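PDB 1SR8: cobalt-precorrin-5B C(1)-methyltransferase, which probably methylates C-1 of cobalt-precorrin-5B with S-adenosyl-L-methionine to give cobalt-precorrin-6A, a step in the anaerobic route to adenosylcobalamin. Local coordinates for residues 201-215 with 231-245. Sequence-based numbering, arbitrary orientation.
Sequences KLKIAMQYHRIAITT and QPFVFGVHIDEALKH
Strands 210-214 and 231-234 pair in parallel within a four-stranded parallel sheet, Ala212 N bonding to Gln231 O at 2.8 Å and Phe233 N returning to Ala212 O at 2.9 Å. Phe233 O is gripped twice by one residue: Thr214 N arrives nearly along the C=O axis, and Thr214 OG1, 2.7 Å from that oxygen, approaches from above the carbonyl plane. Helix 217-226 links the two strands in a beta-alpha-beta unit and covers the face that carries Ala212 and Thr214, whereas on the other face Phe233 packs against helix 195-204 and the residues that follow it, and Ile213 against helix 239-242. Ala205 CB sits over the Phe233 ring, offset toward its rim, and Tyr208 CD2 comes to the ring edge in plane, 3.8 Å from Phe233 CZ. Gln231 CG lies 3.4 Å above the centre of the Tyr208 ring; the bend at chi2 (59°) folds the glutamine amide back over that ring, their planes 21° apart. Replacing Tyr208 by an alanine is likely to leave the Gln231 chain without the ring it stacks on, open a gap at the edge of Phe233 and deprive Arg10 N of its hydroxyl partner. Farther along, the Phe235 ring is sandwiched between Lys201 CD and Ala242 CB, while Lys201 NZ reaches Val234 O (2.8 Å) in the carbonyl plane and also forms salt bridges with Glu191 and Glu7. Ile213 CG2 and CD1 both press on the methyl of Ala242 from one side, each 3.6 Å from its CB. His245, its chi1 of -174° placing CG opposite the backbone N, turns its imidazole edge toward the carbonyls that follow helix 195-204, where NE2 gives weak, bent bonds to Ala205 O and Tyr208 O, and Ile211 CD1 covers one ring face.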
loop_
_atom_site.group_PDB
_atom_site.type_symbol
_atom_site.label_atom_id
_atom_site.label_comp_id
_atom_site.label_asym_id
_atom_site.label_seq_id
_atom_site.Cartn_x
_atom_site.Cartn_y
_atom_site.Cartn_z
ATOM N N LYS A 201 0.680 11.764 12.200
ATOM C CA LYS A 201 1.296 10.554 12.721
ATOM C C LYS A 201 2.271 10.843 13.860
ATOM O O LYS A 201 2.457 10.007 14.737
ATOM C CB LYS A 201 1.989 9.774 11.601
ATOM C CG LYS A 201 2.279 8.328 11.992
ATOM C CD LYS A 201 2.814 7.491 10.841
ATOM C CE LYS A 201 1.765 7.231 9.768
ATOM N NZ LYS A 201 2.302 6.325 8.709
ATOM N N LEU A 202 2.888 12.021 13.850
ATOM C CA LEU A 202 3.814 12.386 14.921
ATOM C C LEU A 202 3.008 12.562 16.204
ATOM O O LEU A 202 3.413 12.102 17.267
ATOM C CB LEU A 202 4.557 13.686 14.589
ATOM C CG LEU A 202 5.351 14.334 15.733
ATOM C CD1 LEU A 202 6.352 13.341 16.316
ATOM C CD2 LEU A 202 6.066 15.563 15.212
ATOM N N LYS A 203 1.859 13.224 16.090
ATOM C CA LYS A 203 0.982 13.445 17.231
ATOM C C LYS A 203 0.452 12.121 17.755
ATOM O O LYS A 203 0.310 11.939 18.963
ATOM C CB LYS A 203 -0.190 14.340 16.838
ATOM C CG LYS A 203 0.217 15.742 16.430
ATOM C CD LYS A 203 -1.010 16.577 16.116
ATOM C CE LYS A 203 -0.636 17.998 15.714
ATOM N NZ LYS A 203 -1.854 18.794 15.382
ATOM N N ILE A 204 0.152 11.200 16.846
ATOM C CA ILE A 204 -0.339 9.889 17.242
ATOM C C ILE A 204 0.761 9.163 18.011
ATOM O O ILE A 204 0.495 8.459 18.986
ATOM C CB ILE A 204 -0.726 9.035 16.015
ATOM C CG1 ILE A 204 -1.921 9.677 15.299
ATOM C CG2 ILE A 204 -1.053 7.609 16.448
ATOM C CD1 ILE A 204 -2.377 8.947 14.040
ATOM N N ALA A 205 2.000 9.356 17.563
ATOM C CA ALA A 205 3.160 8.721 18.179
ATOM C C ALA A 205 3.516 9.353 19.517
ATOM O O ALA A 205 4.373 8.846 20.235
ATOM C CB ALA A 205 4.351 8.797 17.237
ATOM N N MET A 206 2.862 10.459 19.849
ATOM C CA MET A 206 3.120 11.143 21.110
ATOM C C MET A 206 2.419 10.425 22.258
ATOM O O MET A 206 2.664 10.722 23.421
ATOM C CB MET A 206 2.629 12.590 21.043
ATOM C CG MET A 206 3.294 13.416 19.965
ATOM S SD MET A 206 4.781 14.253 20.484
ATOM C CE MET A 206 4.502 15.753 19.706
ATOM N N GLN A 207 1.538 9.485 21.933
ATOM C CA GLN A 207 0.826 8.736 22.963
ATOM C C GLN A 207 1.709 7.623 23.502
ATOM O O GLN A 207 1.342 6.941 24.452
ATOM C CB GLN A 207 -0.436 8.100 22.391
ATOM C CG GLN A 207 -1.447 9.065 21.861
ATOM C CD GLN A 207 -2.453 8.379 20.966
ATOM O OE1 GLN A 207 -2.136 8.019 19.833
ATOM N NE2 GLN A 207 -3.671 8.176 21.473
ATOM N N TYR A 208 2.872 7.437 22.887
ATOM C CA TYR A 208 3.794 6.374 23.282
ATOM C C TYR A 208 5.140 6.948 23.657
ATOM O O TYR A 208 5.635 7.862 23.001
ATOM C CB TYR A 208 3.968 5.386 22.122
ATOM C CG TYR A 208 2.670 4.778 21.657
ATOM C CD1 TYR A 208 2.161 3.636 22.268
ATOM C CD2 TYR A 208 1.932 5.356 20.617
ATOM C CE1 TYR A 208 0.950 3.072 21.864
ATOM C CE2 TYR A 208 0.707 4.801 20.198
ATOM C CZ TYR A 208 0.227 3.654 20.830
ATOM O OH TYR A 208 -0.962 3.074 20.442
ATOM N N HIS A 209 5.740 6.410 24.711
ATOM C CA HIS A 209 7.036 6.902 25.140
ATOM C C HIS A 209 8.134 6.379 24.218
ATOM O O HIS A 209 9.005 7.133 23.782
ATOM C CB HIS A 209 7.328 6.490 26.588
ATOM C CG HIS A 209 8.657 6.962 27.081
ATOM N ND1 HIS A 209 8.987 8.297 27.157
ATOM C CD2 HIS A 209 9.764 6.277 27.453
ATOM C CE1 HIS A 209 10.243 8.416 27.551
ATOM N NE2 HIS A 209 10.738 7.204 27.736
ATOM N N ARG A 210 8.079 5.084 23.918
ATOM C CA ARG A 210 9.063 4.456 23.049
ATOM C C ARG A 210 8.445 4.213 21.678
ATOM O O ARG A 210 7.349 3.672 21.573
ATOM C CB ARG A 210 9.525 3.131 23.660
ATOM C CG ARG A 210 9.969 3.261 25.112
ATOM C CD ARG A 210 10.559 1.965 25.667
ATOM N NE ARG A 210 10.876 2.073 27.095
ATOM C CZ ARG A 210 9.978 1.970 28.077
ATOM N NH1 ARG A 210 8.700 1.747 27.793
ATOM N NH2 ARG A 210 10.352 2.102 29.347
ATOM N N ILE A 211 9.141 4.629 20.628
ATOM C CA ILE A 211 8.621 4.437 19.274
ATOM C C ILE A 211 9.691 4.046 18.256
ATOM O O ILE A 211 10.816 4.553 18.291
ATOM C CB ILE A 211 7.913 5.721 18.735
ATOM C CG1 ILE A 211 8.918 6.885 18.651
ATOM C CG2 ILE A 211 6.718 6.061 19.611
ATOM C CD1 ILE A 211 8.511 8.028 17.713
ATOM N N ALA A 212 9.332 3.144 17.350
ATOM C CA ALA A 212 10.249 2.735 16.297
ATOM C C ALA A 212 9.886 3.521 15.024
ATOM O O ALA A 212 8.765 3.424 14.522
ATOM C CB ALA A 212 10.134 1.236 16.048
ATOM N N ILE A 213 10.825 4.321 14.530
ATOM C CA ILE A 213 10.619 5.111 13.312
ATOM C C ILE A 213 11.119 4.261 12.135
ATOM O O ILE A 213 12.329 4.124 11.933
ATOM C CB ILE A 213 11.425 6.435 13.364
ATOM C CG1 ILE A 213 11.126 7.176 14.671
ATOM C CG2 ILE A 213 11.069 7.316 12.167
ATOM C CD1 ILE A 213 12.060 8.344 14.948
ATOM N N THR A 214 10.193 3.690 11.367
ATOM C CA THR A 214 10.565 2.830 10.249
ATOM C C THR A 214 10.315 3.445 8.874
ATOM O O THR A 214 9.504 4.356 8.732
ATOM C CB THR A 214 9.847 1.468 10.361
ATOM O OG1 THR A 214 8.458 1.604 10.023
ATOM C CG2 THR A 214 9.962 0.958 11.790
ATOM N N THR A 215 11.032 2.942 7.867
ATOM C CA THR A 215 10.931 3.441 6.493
ATOM C C THR A 215 9.796 2.850 5.649
ATOM O O THR A 215 9.331 3.479 4.694
ATOM C CB THR A 215 12.261 3.229 5.725
ATOM O OG1 THR A 215 12.657 1.857 5.821
ATOM C CG2 THR A 215 13.348 4.103 6.295
ATOM N N GLN A 231 6.635 1.355 20.014
ATOM C CA GLN A 231 5.457 1.390 19.148
ATOM C C GLN A 231 5.948 1.650 17.715
ATOM O O GLN A 231 6.519 2.710 17.416
ATOM C CB GLN A 231 4.486 2.485 19.581
ATOM C CG GLN A 231 3.096 2.352 18.961
ATOM C CD GLN A 231 2.434 1.028 19.293
ATOM O OE1 GLN A 231 2.667 0.462 20.359
ATOM N NE2 GLN A 231 1.590 0.534 18.391
ATOM N N PRO A 232 5.736 0.678 16.812
ATOM C CA PRO A 232 6.169 0.804 15.417
ATOM C C PRO A 232 5.315 1.728 14.551
ATOM O O PRO A 232 4.086 1.594 14.483
ATOM C CB PRO A 232 6.172 -0.644 14.931
ATOM C CG PRO A 232 5.012 -1.236 15.662
ATOM C CD PRO A 232 5.113 -0.639 17.060
ATOM N N PHE A 233 6.001 2.665 13.899
ATOM C CA PHE A 233 5.392 3.659 13.021
ATOM C C PHE A 233 6.149 3.722 11.708
ATOM O O PHE A 233 7.353 3.474 11.665
ATOM C CB PHE A 233 5.438 5.045 13.674
ATOM C CG PHE A 233 4.467 5.208 14.804
ATOM C CD1 PHE A 233 3.114 5.431 14.546
ATOM C CD2 PHE A 233 4.885 5.081 16.127
ATOM C CE1 PHE A 233 2.198 5.519 15.583
ATOM C CE2 PHE A 233 3.968 5.167 17.175
ATOM C CZ PHE A 233 2.629 5.385 16.903
ATOM N N VAL A 234 5.439 4.046 10.634
ATOM C CA VAL A 234 6.074 4.175 9.338
ATOM C C VAL A 234 6.110 5.653 9.012
ATOM O O VAL A 234 5.070 6.297 8.897
ATOM C CB VAL A 234 5.292 3.454 8.234
ATOM C CG1 VAL A 234 5.944 3.737 6.891
ATOM C CG2 VAL A 234 5.267 1.965 8.501
ATOM N N PHE A 235 7.310 6.197 8.877
ATOM C CA PHE A 235 7.462 7.606 8.557
ATOM C C PHE A 235 8.168 7.788 7.219
ATOM O O PHE A 235 8.442 8.916 6.803
ATOM C CB PHE A 235 8.237 8.317 9.672
ATOM C CG PHE A 235 7.367 8.769 10.808
ATOM C CD1 PHE A 235 6.805 10.038 10.804
ATOM C CD2 PHE A 235 7.059 7.902 11.854
ATOM C CE1 PHE A 235 5.940 10.439 11.827
ATOM C CE2 PHE A 235 6.198 8.293 12.876
ATOM C CZ PHE A 235 5.638 9.566 12.861
ATOM N N GLY A 236 8.456 6.676 6.544
ATOM C CA GLY A 236 9.134 6.757 5.262
ATOM C C GLY A 236 10.435 7.542 5.343
ATOM O O GLY A 236 11.323 7.221 6.137
ATOM N N VAL A 237 10.561 8.581 4.528
ATOM C CA VAL A 237 11.774 9.381 4.540
ATOM C C VAL A 237 11.627 10.598 5.442
ATOM O O VAL A 237 12.567 11.379 5.601
ATOM C CB VAL A 237 12.140 9.848 3.117
ATOM C CG1 VAL A 237 12.277 8.631 2.193
ATOM C CG2 VAL A 237 11.082 10.818 2.601
ATOM N N HIS A 238 10.449 10.735 6.046
ATOM C CA HIS A 238 10.144 11.860 6.933
ATOM C C HIS A 238 10.578 11.559 8.366
ATOM O O HIS A 238 9.803 11.724 9.308
ATOM C CB HIS A 238 8.640 12.136 6.891
ATOM C CG HIS A 238 8.072 12.150 5.505
ATOM N ND1 HIS A 238 8.283 13.188 4.623
ATOM C CD2 HIS A 238 7.339 11.231 4.832
ATOM C CE1 HIS A 238 7.706 12.908 3.469
ATOM N NE2 HIS A 238 7.127 11.725 3.569
ATOM N N ILE A 239 11.826 11.116 8.508
ATOM C CA ILE A 239 12.415 10.758 9.797
ATOM C C ILE A 239 12.690 11.956 10.695
ATOM O O ILE A 239 12.484 11.885 11.909
ATOM C CB ILE A 239 13.738 9.981 9.594
ATOM C CG1 ILE A 239 13.435 8.592 9.027
ATOM C CG2 ILE A 239 14.493 9.862 10.909
ATOM C CD1 ILE A 239 14.667 7.766 8.699
ATOM N N ASP A 240 13.158 13.049 10.096
ATOM C CA ASP A 240 13.468 14.266 10.843
ATOM C C ASP A 240 12.263 14.707 11.661
ATOM O O ASP A 240 12.390 15.093 12.826
ATOM C CB ASP A 240 13.886 15.395 9.893
ATOM C CG ASP A 240 15.184 15.095 9.157
ATOM O OD1 ASP A 240 16.183 14.728 9.820
ATOM O OD2 ASP A 240 15.206 15.235 7.912
ATOM N N GLU A 241 11.090 14.651 11.044
ATOM C CA GLU A 241 9.873 15.029 11.732
ATOM C C GLU A 241 9.595 14.102 12.912
ATOM O O GLU A 241 9.266 14.552 14.011
ATOM C CB GLU A 241 8.698 15.009 10.756
ATOM C CG GLU A 241 8.665 16.232 9.888
ATOM C CD GLU A 241 8.731 17.493 10.728
ATOM O OE1 GLU A 241 7.807 17.701 11.555
ATOM O OE2 GLU A 241 9.709 18.263 10.573
ATOM N N ALA A 242 9.722 12.804 12.676
ATOM C CA ALA A 242 9.487 11.828 13.716
ATOM C C ALA A 242 10.451 12.060 14.877
ATOM O O ALA A 242 10.105 11.827 16.037
ATOM C CB ALA A 242 9.661 10.426 13.151
ATOM N N LEU A 243 11.657 12.528 14.563
ATOM C CA LEU A 243 12.663 12.772 15.593
ATOM C C LEU A 243 12.308 13.902 16.565
ATOM O O LEU A 243 13.019 14.121 17.548
ATOM C CB LEU A 243 14.025 13.038 14.946
ATOM C CG LEU A 243 14.681 11.798 14.329
ATOM C CD1 LEU A 243 15.999 12.175 13.665
ATOM C CD2 LEU A 243 14.913 10.749 15.415
ATOM N N LYS A 244 11.213 14.612 16.295
ATOM C CA LYS A 244 10.767 15.691 17.175
ATOM C C LYS A 244 10.073 15.064 18.378
ATOM O O LYS A 244 9.776 15.741 19.359
ATOM C CB LYS A 244 9.778 16.618 16.465
ATOM C CG LYS A 244 10.343 17.428 15.312
ATOM C CD LYS A 244 9.230 18.278 14.700
ATOM C CE LYS A 244 9.727 19.204 13.589
ATOM N NZ LYS A 244 8.634 20.109 13.080
ATOM N N HIS A 245 9.798 13.768 18.288
ATOM C CA HIS A 245 9.158 13.051 19.384
ATOM C C HIS A 245 10.091 13.188 20.587
ATOM O O HIS A 245 11.310 13.053 20.455
ATOM C CB HIS A 245 8.964 11.580 18.999
ATOM C CG HIS A 245 8.192 10.780 20.000
ATOM N ND1 HIS A 245 8.761 10.272 21.148
ATOM C CD2 HIS A 245 6.896 10.381 20.014
ATOM C CE1 HIS A 245 7.851 9.591 21.823
ATOM N NE2 HIS A 245 6.710 9.641 21.156
#